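Long-range contact in dihydrodipicolinate synthase (Bacteroides thetaiotaomicron, PDB 4XKY), which probably joins pyruvate to an aldehyde, or releases it from a 2-keto acid, through a Schiff base as a DapA-family TIM-barrel aldolase: residues A[241-253]-A[287-299]. Numbering follows the deposited sequence.
Sequences VMQISATIYTVGQ and ERGKIWKALQNLG
Ile248 and Val251 pack against Ala294 and Ile291 where the C-terminal helix 285-298 lies beside helix 231-247 and the chain that leaves it, in the C-terminal helical region that follows the TIM barrel of DapA-family enzymes. An angle of 167° between the short helical segments makes the pair nearly antiparallel. Apolar packing dominates: Ile248 CD1 sits 3.7 Å from Ala294 CB and also meets Leu295 CD2, while Val251 divides its methyls, CG2 on Ile291 CD1 and CG1 at 3.7 Å from Glu287 CB. With CG1 anti to the backbone N, Val251 can straddle both partners. Near the chain terminus Leu298 CD1 meets Ile244 CG1 at 3.8 Å, the two side chains crossing at about a right angle; helix 216-227 backs Ile244.

Polar links are few. The extended Gln243 side chain slides past Leu298, and its NE2 makes a weak bond to Asn297 O (3.4 Å, N-H...O 144°). Shortening Gln243 to alanine would take away NE2 and is likely to leave Asn297 O without this donor and one side of Leu298 CD2 stripped of the amide. One water bridges the helices, donating to Ala294 O at 2.9 Å and to Thr247 OG1, which itself donates to Gln243 O at 2.6 Å from 40° above the carbonyl plane.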
loop_
_atom_site.group_PDB
_atom_site.type_symbol
_atom_site.label_atom_id
_atom_site.label_comp_id
_atom_site.label_asym_id
_atom_site.label_seq_id
_atom_site.Cartn_x
_atom_site.Cartn_y
_atom_site.Cartn_z
ATOM N N VAL A 241 -31.088 -2.922 -2.849
ATOM C CA VAL A 241 -29.849 -2.750 -2.107
ATOM C C VAL A 241 -28.791 -2.081 -2.976
ATOM O O VAL A 241 -28.126 -1.161 -2.508
ATOM C CB VAL A 241 -29.331 -4.071 -1.518
ATOM C CG1 VAL A 241 -27.925 -3.912 -0.957
ATOM C CG2 VAL A 241 -30.251 -4.514 -0.394
ATOM N N MET A 242 -28.641 -2.478 -4.243
ATOM C CA MET A 242 -27.572 -1.857 -5.048
ATOM C C MET A 242 -27.898 -0.409 -5.420
ATOM O O MET A 242 -26.992 0.412 -5.567
ATOM C CB MET A 242 -27.170 -2.692 -6.269
ATOM C CG MET A 242 -26.467 -4.015 -5.953
ATOM S SD MET A 242 -25.127 -3.996 -4.725
ATOM C CE MET A 242 -24.005 -2.859 -5.547
ATOM N N GLN A 243 -29.179 -0.078 -5.519
ATOM C CA GLN A 243 -29.581 1.304 -5.744
ATOM C C GLN A 243 -29.261 2.205 -4.532
ATOM O O GLN A 243 -28.793 3.327 -4.687
ATOM C CB GLN A 243 -31.073 1.373 -6.079
ATOM C CG GLN A 243 -31.471 2.742 -6.610
ATOM C CD GLN A 243 -32.943 2.841 -6.919
ATOM O OE1 GLN A 243 -33.612 1.844 -7.064
ATOM N NE2 GLN A 243 -33.454 4.055 -6.994
ATOM N N ILE A 244 -29.527 1.705 -3.331
ATOM C CA ILE A 244 -29.211 2.430 -2.095
ATOM C C ILE A 244 -27.719 2.706 -2.085
ATOM O O ILE A 244 -27.278 3.839 -1.883
ATOM C CB ILE A 244 -29.604 1.602 -0.860
ATOM C CG1 ILE A 244 -31.116 1.588 -0.700
ATOM C CG2 ILE A 244 -28.961 2.153 0.397
ATOM C CD1 ILE A 244 -31.600 0.407 0.095
ATOM N N SER A 245 -26.950 1.655 -2.339
ATOM C CA SER A 245 -25.487 1.756 -2.367
ATOM C C SER A 245 -24.944 2.766 -3.392
ATOM O O SER A 245 -23.961 3.503 -3.124
ATOM C CB SER A 245 -24.876 0.360 -2.588
ATOM O OG SER A 245 -23.479 0.443 -2.803
ATOM N N ALA A 246 -25.565 2.787 -4.568
ATOM C CA ALA A 246 -25.157 3.681 -5.644
ATOM C C ALA A 246 -25.555 5.121 -5.414
ATOM O O ALA A 246 -24.895 6.015 -5.945
ATOM C CB ALA A 246 -25.766 3.223 -6.956
ATOM N N THR A 247 -26.659 5.339 -4.687
ATOM C CA THR A 247 -27.306 6.662 -4.611
ATOM C C THR A 247 -27.335 7.300 -3.227
ATOM O O THR A 247 -27.405 8.517 -3.141
ATOM C CB THR A 247 -28.752 6.680 -5.164
ATOM O OG1 THR A 247 -29.620 5.821 -4.386
ATOM C CG2 THR A 247 -28.765 6.287 -6.643
ATOM N N ILE A 248 -27.304 6.520 -2.147
ATOM C CA ILE A 248 -27.264 7.123 -0.810
ATOM C C ILE A 248 -25.846 7.276 -0.304
ATOM O O ILE A 248 -25.578 8.155 0.513
ATOM C CB ILE A 248 -28.077 6.324 0.245
ATOM C CG1 ILE A 248 -29.516 6.101 -0.188
ATOM C CG2 ILE A 248 -28.085 7.023 1.615
ATOM C CD1 ILE A 248 -30.333 7.367 -0.337
ATOM N N TYR A 249 -24.934 6.399 -0.718
ATOM C CA TYR A 249 -23.627 6.389 -0.107
ATOM C C TYR A 249 -22.594 7.131 -0.947
ATOM O O TYR A 249 -21.438 7.179 -0.554
ATOM C CB TYR A 249 -23.147 4.967 0.128
ATOM C CG TYR A 249 -24.065 4.107 0.981
ATOM C CD1 TYR A 249 -24.944 4.672 1.931
ATOM C CD2 TYR A 249 -24.039 2.728 0.856
ATOM C CE1 TYR A 249 -25.771 3.864 2.705
ATOM C CE2 TYR A 249 -24.858 1.918 1.626
ATOM C CZ TYR A 249 -25.722 2.484 2.542
ATOM O OH TYR A 249 -26.515 1.668 3.302
ATOM N N THR A 250 -22.987 7.726 -2.076
ATOM C CA THR A 250 -21.982 8.297 -3.018
ATOM C C THR A 250 -22.048 9.819 -3.173
ATOM O O THR A 250 -21.456 10.362 -4.085
ATOM C CB THR A 250 -22.145 7.686 -4.420
ATOM O OG1 THR A 250 -23.511 7.857 -4.841
ATOM C CG2 THR A 250 -21.791 6.189 -4.407
ATOM N N VAL A 251 -22.745 10.518 -2.289
ATOM C CA VAL A 251 -22.907 11.961 -2.440
ATOM C C VAL A 251 -21.703 12.782 -1.994
ATOM O O VAL A 251 -21.404 13.815 -2.580
ATOM C CB VAL A 251 -24.149 12.459 -1.713
ATOM C CG1 VAL A 251 -24.162 13.979 -1.669
ATOM C CG2 VAL A 251 -25.373 11.929 -2.446
ATOM N N GLY A 252 -21.036 12.365 -0.945
ATOM C CA GLY A 252 -19.842 13.088 -0.544
ATOM C C GLY A 252 -18.796 13.211 -1.652
ATOM O O GLY A 252 -18.713 12.373 -2.556
ATOM N N GLN A 253 -18.005 14.274 -1.583
ATOM C CA GLN A 253 -16.684 14.265 -2.192
ATOM C C GLN A 253 -15.716 13.677 -1.153
ATOM O O GLN A 253 -14.796 14.369 -0.709
ATOM C CB GLN A 253 -16.248 15.682 -2.584
ATOM N N GLU A 287 -26.110 18.859 -0.322
ATOM C CA GLU A 287 -25.954 17.418 -0.293
ATOM C C GLU A 287 -27.200 16.793 0.346
ATOM O O GLU A 287 -27.695 15.764 -0.104
ATOM C CB GLU A 287 -24.660 17.004 0.431
ATOM C CG GLU A 287 -23.373 17.364 -0.327
ATOM C CD GLU A 287 -23.118 18.856 -0.360
ATOM O OE1 GLU A 287 -23.291 19.524 0.679
ATOM O OE2 GLU A 287 -22.783 19.374 -1.441
ATOM N N ARG A 288 -27.724 17.439 1.375
ATOM C CA ARG A 288 -28.917 16.958 2.026
ATOM C C ARG A 288 -30.070 16.894 1.010
ATOM O O ARG A 288 -30.791 15.903 0.962
ATOM C CB ARG A 288 -29.257 17.839 3.222
ATOM C CG ARG A 288 -30.483 17.399 3.973
ATOM C CD ARG A 288 -30.778 18.328 5.126
ATOM N NE ARG A 288 -31.999 17.938 5.824
ATOM C CZ ARG A 288 -32.064 17.035 6.799
ATOM N NH1 ARG A 288 -30.972 16.390 7.210
ATOM N NH2 ARG A 288 -33.239 16.784 7.375
ATOM N N GLY A 289 -30.195 17.927 0.177
ATOM C CA GLY A 289 -31.140 17.927 -0.952
ATOM C C GLY A 289 -30.980 16.743 -1.893
ATOM O O GLY A 289 -31.958 16.156 -2.350
ATOM N N LYS A 290 -29.742 16.380 -2.186
ATOM C CA LYS A 290 -29.487 15.240 -3.052
ATOM C C LYS A 290 -29.850 13.937 -2.400
ATOM O O LYS A 290 -30.299 13.014 -3.065
ATOM C CB LYS A 290 -28.021 15.153 -3.429
ATOM C CG LYS A 290 -27.574 16.222 -4.397
ATOM C CD LYS A 290 -26.196 15.885 -4.926
ATOM C CE LYS A 290 -25.465 17.128 -5.358
ATOM N NZ LYS A 290 -25.984 17.652 -6.651
ATOM N N ILE A 291 -29.587 13.819 -1.104
ATOM C CA ILE A 291 -29.910 12.595 -0.424
ATOM C C ILE A 291 -31.438 12.465 -0.398
ATOM O O ILE A 291 -31.942 11.404 -0.634
ATOM C CB ILE A 291 -29.302 12.531 1.004
ATOM C CG1 ILE A 291 -27.774 12.442 0.930
ATOM C CG2 ILE A 291 -29.870 11.347 1.771
ATOM C CD1 ILE A 291 -27.218 11.083 0.591
ATOM N N TRP A 292 -32.172 13.540 -0.120
ATOM C CA TRP A 292 -33.646 13.485 -0.111
ATOM C C TRP A 292 -34.199 13.007 -1.479
ATOM O O TRP A 292 -35.039 12.103 -1.541
ATOM C CB TRP A 292 -34.229 14.847 0.306
ATOM C CG TRP A 292 -35.738 14.952 0.261
ATOM C CD1 TRP A 292 -36.460 15.852 -0.457
ATOM C CD2 TRP A 292 -36.694 14.158 0.988
ATOM N NE1 TRP A 292 -37.805 15.661 -0.245
ATOM C CE2 TRP A 292 -37.978 14.619 0.629
ATOM C CE3 TRP A 292 -36.588 13.079 1.876
ATOM C CZ2 TRP A 292 -39.168 14.052 1.146
ATOM C CZ3 TRP A 292 -37.772 12.507 2.394
ATOM C CH2 TRP A 292 -39.042 13.005 2.024
ATOM N N LYS A 293 -33.694 13.597 -2.561
ATOM C CA LYS A 293 -34.043 13.175 -3.932
ATOM C C LYS A 293 -33.787 11.696 -4.149
ATOM O O LYS A 293 -34.611 10.964 -4.715
ATOM C CB LYS A 293 -33.221 13.981 -4.951
ATOM C CG LYS A 293 -33.362 13.552 -6.408
ATOM C CD LYS A 293 -34.794 13.721 -6.891
ATOM C CE LYS A 293 -34.939 13.515 -8.390
ATOM N NZ LYS A 293 -35.988 14.438 -8.899
ATOM N N ALA A 294 -32.616 11.251 -3.727
ATOM C CA ALA A 294 -32.296 9.835 -3.795
ATOM C C ALA A 294 -33.318 8.979 -3.027
ATOM O O ALA A 294 -33.733 7.916 -3.516
ATOM C CB ALA A 294 -30.899 9.583 -3.254
ATOM N N LEU A 295 -33.699 9.426 -1.826
ATOM C CA LEU A 295 -34.639 8.667 -1.009
ATOM C C LEU A 295 -35.996 8.607 -1.677
ATOM O O LEU A 295 -36.606 7.555 -1.704
ATOM C CB LEU A 295 -34.810 9.252 0.393
ATOM C CG LEU A 295 -33.745 8.939 1.442
ATOM C CD1 LEU A 295 -34.015 9.803 2.669
ATOM C CD2 LEU A 295 -33.755 7.462 1.831
ATOM N N GLN A 296 -36.446 9.719 -2.251
ATOM C CA GLN A 296 -37.724 9.731 -2.943
ATOM C C GLN A 296 -37.731 8.826 -4.180
ATOM O O GLN A 296 -38.775 8.309 -4.561
ATOM C CB GLN A 296 -38.088 11.134 -3.369
ATOM C CG GLN A 296 -38.311 12.135 -2.247
ATOM C CD GLN A 296 -38.516 13.534 -2.819
ATOM O OE1 GLN A 296 -37.656 14.045 -3.539
ATOM N NE2 GLN A 296 -39.668 14.144 -2.535
ATOM N N ASN A 297 -36.575 8.664 -4.809
ATOM C CA ASN A 297 -36.427 7.759 -5.950
ATOM C C ASN A 297 -36.331 6.283 -5.594
ATOM O O ASN A 297 -36.532 5.440 -6.454
ATOM C CB ASN A 297 -35.202 8.128 -6.772
ATOM C CG ASN A 297 -35.413 9.364 -7.614
ATOM O OD1 ASN A 297 -36.525 9.882 -7.745
ATOM N ND2 ASN A 297 -34.340 9.846 -8.196
ATOM N N LEU A 298 -35.990 5.960 -4.353
ATOM C CA LEU A 298 -36.151 4.588 -3.875
ATOM C C LEU A 298 -37.625 4.326 -3.671
ATOM O O LEU A 298 -38.154 3.315 -4.107
ATOM C CB LEU A 298 -35.457 4.377 -2.538
ATOM C CG LEU A 298 -33.971 4.673 -2.486
ATOM C CD1 LEU A 298 -33.519 4.481 -1.056
ATOM C CD2 LEU A 298 -33.182 3.794 -3.439
ATOM N N GLY A 299 -38.264 5.283 -3.005
ATOM C CA GLY A 299 -39.633 5.177 -2.514
ATOM C C GLY A 299 -39.789 6.079 -1.297
ATOM O O GLY A 299 -40.879 6.230 -0.749
HETATM O O HOH W 1 -31.944 6.608 -5.344
#